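Local coordinates for protein MGS-M5 (Unidentified, PDB 4Q3N) that probably catalyses the NAD-dependent interconversion of L-lactate and pyruvate, as a member of the lactate/malate dehydrogenase family, at residues K5-G10 with G73-T78. Numbering follows the deposited sequence.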
ATOM      1  N   LYS A   5       1.441  -8.882  16.865  1.00 25.47           N
ATOM      2  CA  LYS A   5       1.182 -10.324  16.782  1.00 24.42           C
ATOM      3  C   LYS A   5      -0.280 -10.662  16.966  1.00 22.85           C
ATOM      4  O   LYS A   5      -0.900 -10.245  17.961  1.00 23.78           O
ATOM      5  CB  LYS A   5       1.985 -11.046  17.876  1.00 26.48           C
ATOM      6  CG  LYS A   5       1.872 -12.573  17.790  1.00 26.97           C
ATOM      7  CD  LYS A   5       2.802 -13.078  18.893  1.00 31.72           C
ATOM      8  CE  LYS A   5       2.639 -14.582  19.076  1.00 32.57           C
ATOM      9  NZ  LYS A   5       3.611 -15.101  20.131  1.00 35.74           N
ATOM     10  N   VAL A   6      -0.807 -11.438  16.034  1.00 23.96           N
ATOM     11  CA  VAL A   6      -2.181 -11.883  16.100  1.00 23.06           C
ATOM     12  C   VAL A   6      -2.208 -13.406  16.141  1.00 24.38           C
ATOM     13  O   VAL A   6      -1.451 -14.060  15.422  1.00 25.67           O
ATOM     14  CB  VAL A   6      -2.989 -11.384  14.882  1.00 21.89           C
ATOM     15  CG1 VAL A   6      -4.386 -12.054  14.859  1.00 21.22           C
ATOM     16  CG2 VAL A   6      -3.100  -9.836  14.909  1.00 20.29           C
ATOM     17  N   VAL A   7      -3.067 -13.971  16.998  1.00 23.79           N
ATOM     18  CA  VAL A   7      -3.294 -15.408  16.979  1.00 21.81           C
ATOM     19  C   VAL A   7      -4.714 -15.649  16.417  1.00 23.54           C
ATOM     20  O   VAL A   7      -5.675 -14.955  16.807  1.00 25.25           O
ATOM     21  CB  VAL A   7      -3.157 -16.025  18.423  1.00 21.87           C
ATOM     22  CG1 VAL A   7      -3.565 -17.537  18.398  1.00 21.21           C
ATOM     23  CG2 VAL A   7      -1.741 -15.797  18.970  1.00 23.19           C
ATOM     24  N   VAL A   8      -4.829 -16.572  15.465  1.00 21.18           N
ATOM     25  CA  VAL A   8      -6.115 -16.970  14.913  1.00 23.16           C
ATOM     26  C   VAL A   8      -6.523 -18.370  15.471  1.00 23.59           C
ATOM     27  O   VAL A   8      -5.802 -19.350  15.282  1.00 25.15           O
ATOM     28  CB  VAL A   8      -6.086 -17.022  13.374  1.00 23.39           C
ATOM     29  CG1 VAL A   8      -7.500 -17.499  12.828  1.00 25.91           C
ATOM     30  CG2 VAL A   8      -5.703 -15.633  12.811  1.00 24.32           C
ATOM     31  N   VAL A   9      -7.651 -18.462  16.168  1.00 22.49           N
ATOM     32  CA  VAL A   9      -8.065 -19.769  16.716  1.00 22.73           C
ATOM     33  C   VAL A   9      -9.180 -20.312  15.806  1.00 25.83           C
ATOM     34  O   VAL A   9     -10.276 -19.740  15.745  1.00 26.15           O
ATOM     35  CB  VAL A   9      -8.580 -19.678  18.192  1.00 25.51           C
ATOM     36  CG1 VAL A   9      -9.049 -21.115  18.701  1.00 27.72           C
ATOM     37  CG2 VAL A   9      -7.540 -19.042  19.069  1.00 26.77           C
ATOM     38  N   GLY A  10      -8.896 -21.413  15.123  1.00 25.40           N
ATOM     39  CA  GLY A  10      -9.868 -22.095  14.255  1.00 26.97           C
ATOM     40  C   GLY A  10      -9.431 -21.776  12.850  1.00 27.86           C
ATOM     41  O   GLY A  10      -9.455 -20.613  12.444  1.00 27.88           O
ATOM     42  N   GLY A  73      -1.047  -9.568  20.784  1.00 27.43           N
ATOM     43  CA  GLY A  73      -1.782  -8.341  21.048  1.00 26.79           C
ATOM     44  C   GLY A  73      -3.281  -8.609  20.841  1.00 25.23           C
ATOM     45  O   GLY A  73      -4.137  -7.964  21.443  1.00 24.94           O
ATOM     46  N   LEU A  74      -3.595  -9.584  20.007  1.00 22.99           N
ATOM     47  CA  LEU A  74      -5.006  -9.834  19.632  1.00 22.47           C
ATOM     48  C   LEU A  74      -5.216 -11.317  19.393  1.00 22.61           C
ATOM     49  O   LEU A  74      -4.403 -11.956  18.725  1.00 23.09           O
ATOM     50  CB  LEU A  74      -5.377  -9.066  18.331  1.00 21.31           C
ATOM     51  CG  LEU A  74      -6.790  -9.267  17.763  1.00 22.00           C
ATOM     52  CD1 LEU A  74      -7.804  -8.536  18.655  1.00 22.01           C
ATOM     53  CD2 LEU A  74      -6.848  -8.724  16.275  1.00 22.68           C
ATOM     54  N   VAL A  75      -6.291 -11.885  19.932  1.00 22.08           N
ATOM     55  CA  VAL A  75      -6.620 -13.271  19.537  1.00 21.40           C
ATOM     56  C   VAL A  75      -7.978 -13.210  18.891  1.00 23.11           C
ATOM     57  O   VAL A  75      -8.923 -12.643  19.480  1.00 24.60           O
ATOM     58  CB  VAL A  75      -6.637 -14.242  20.745  1.00 25.07           C
ATOM     59  CG1 VAL A  75      -7.076 -15.641  20.276  1.00 23.66           C
ATOM     60  CG2 VAL A  75      -5.240 -14.273  21.445  1.00 24.49           C
ATOM     61  N   VAL A  76      -8.074 -13.783  17.697  1.00 21.23           N
ATOM     62  CA  VAL A  76      -9.322 -13.789  16.951  1.00 21.07           C
ATOM     63  C   VAL A  76      -9.910 -15.186  16.997  1.00 23.68           C
ATOM     64  O   VAL A  76      -9.287 -16.137  16.527  1.00 22.97           O
ATOM     65  CB  VAL A  76      -9.114 -13.364  15.502  1.00 19.14           C
ATOM     66  CG1 VAL A  76     -10.480 -13.293  14.714  1.00 19.82           C
ATOM     67  CG2 VAL A  76      -8.367 -11.937  15.474  1.00 21.90           C
ATOM     68  N   ILE A  77     -11.093 -15.314  17.577  1.00 24.68           N
ATOM     69  CA  ILE A  77     -11.698 -16.642  17.751  1.00 25.87           C
ATOM     70  C   ILE A  77     -12.759 -16.908  16.682  1.00 26.75           C
ATOM     71  O   ILE A  77     -13.733 -16.163  16.559  1.00 27.67           O
ATOM     72  CB  ILE A  77     -12.344 -16.789  19.143  1.00 27.85           C
ATOM     73  CG1 ILE A  77     -11.299 -16.470  20.238  1.00 27.66           C
ATOM     74  CG2 ILE A  77     -13.013 -18.200  19.287  1.00 27.87           C
ATOM     75  CD1 ILE A  77     -11.905 -16.303  21.634  1.00 30.52           C
ATOM     76  N   THR A  78     -12.553 -17.967  15.915  1.00 27.15           N
ATOM     77  CA  THR A  78     -13.503 -18.347  14.838  1.00 29.52           C
ATOM     78  C   THR A  78     -14.051 -19.776  15.089  1.00 31.68           C
ATOM     79  O   THR A  78     -14.867 -20.264  14.341  1.00 33.04           O
ATOM     80  CB  THR A  78     -12.828 -18.288  13.445  1.00 32.50           C
ATOM     81  OG1 THR A  78     -12.048 -19.485  13.248  1.00 35.72           O
ATOM     82  CG2 THR A  78     -11.925 -17.035  13.310  1.00 24.44           C
TER
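Val6 and Val76 meet through unlike branches: Val6 turns CG1 anti to its backbone N (chi1 171°), while the CG2 that Val76 presents lies anti to its own carbonyl carbon. These methyls stand 4.0 Å apart, and Val6 CG2 runs beside Leu74 CD2 at 4.1 Å. With both methyls of Val6 removed by an alanine, a gap would probably open beside Leu74 and Val76. Tyr18 of helix 13-25 packs on this face. Val9 and Val75 meet on the other face, Val9 CG2 lying 3.6 Å from Val75 CG1. The backbones run parallel. Val7 N donates a hydrogen bond to Leu74 O, and Val7 O takes one from Val76 N at 2.8 Å. The hydrogen bond from Val9 N to Val76 O is almost straight, with 178° at the hydrogen. Val9 O accepts Thr78 N at 2.9 Å. At the start of the pair, Lys5 O accepts Gly73 N at 2.9 Å and, weakly, Leu74 N. Lys5 NZ forms a salt bridge with Asp71. At the far end, Thr78 OG1 lies 2.9 Å from Gly10 O. The backbone angles of Gly10 would jam a side chain against the preceding carbonyl. Strand 5-9 is also hydrogen-bonded to strand 30-34, so it is an inner strand. This is the centre of a Rossmann fold, where Gly10 probably begins the GxGxxG turn of the dinucleotide site.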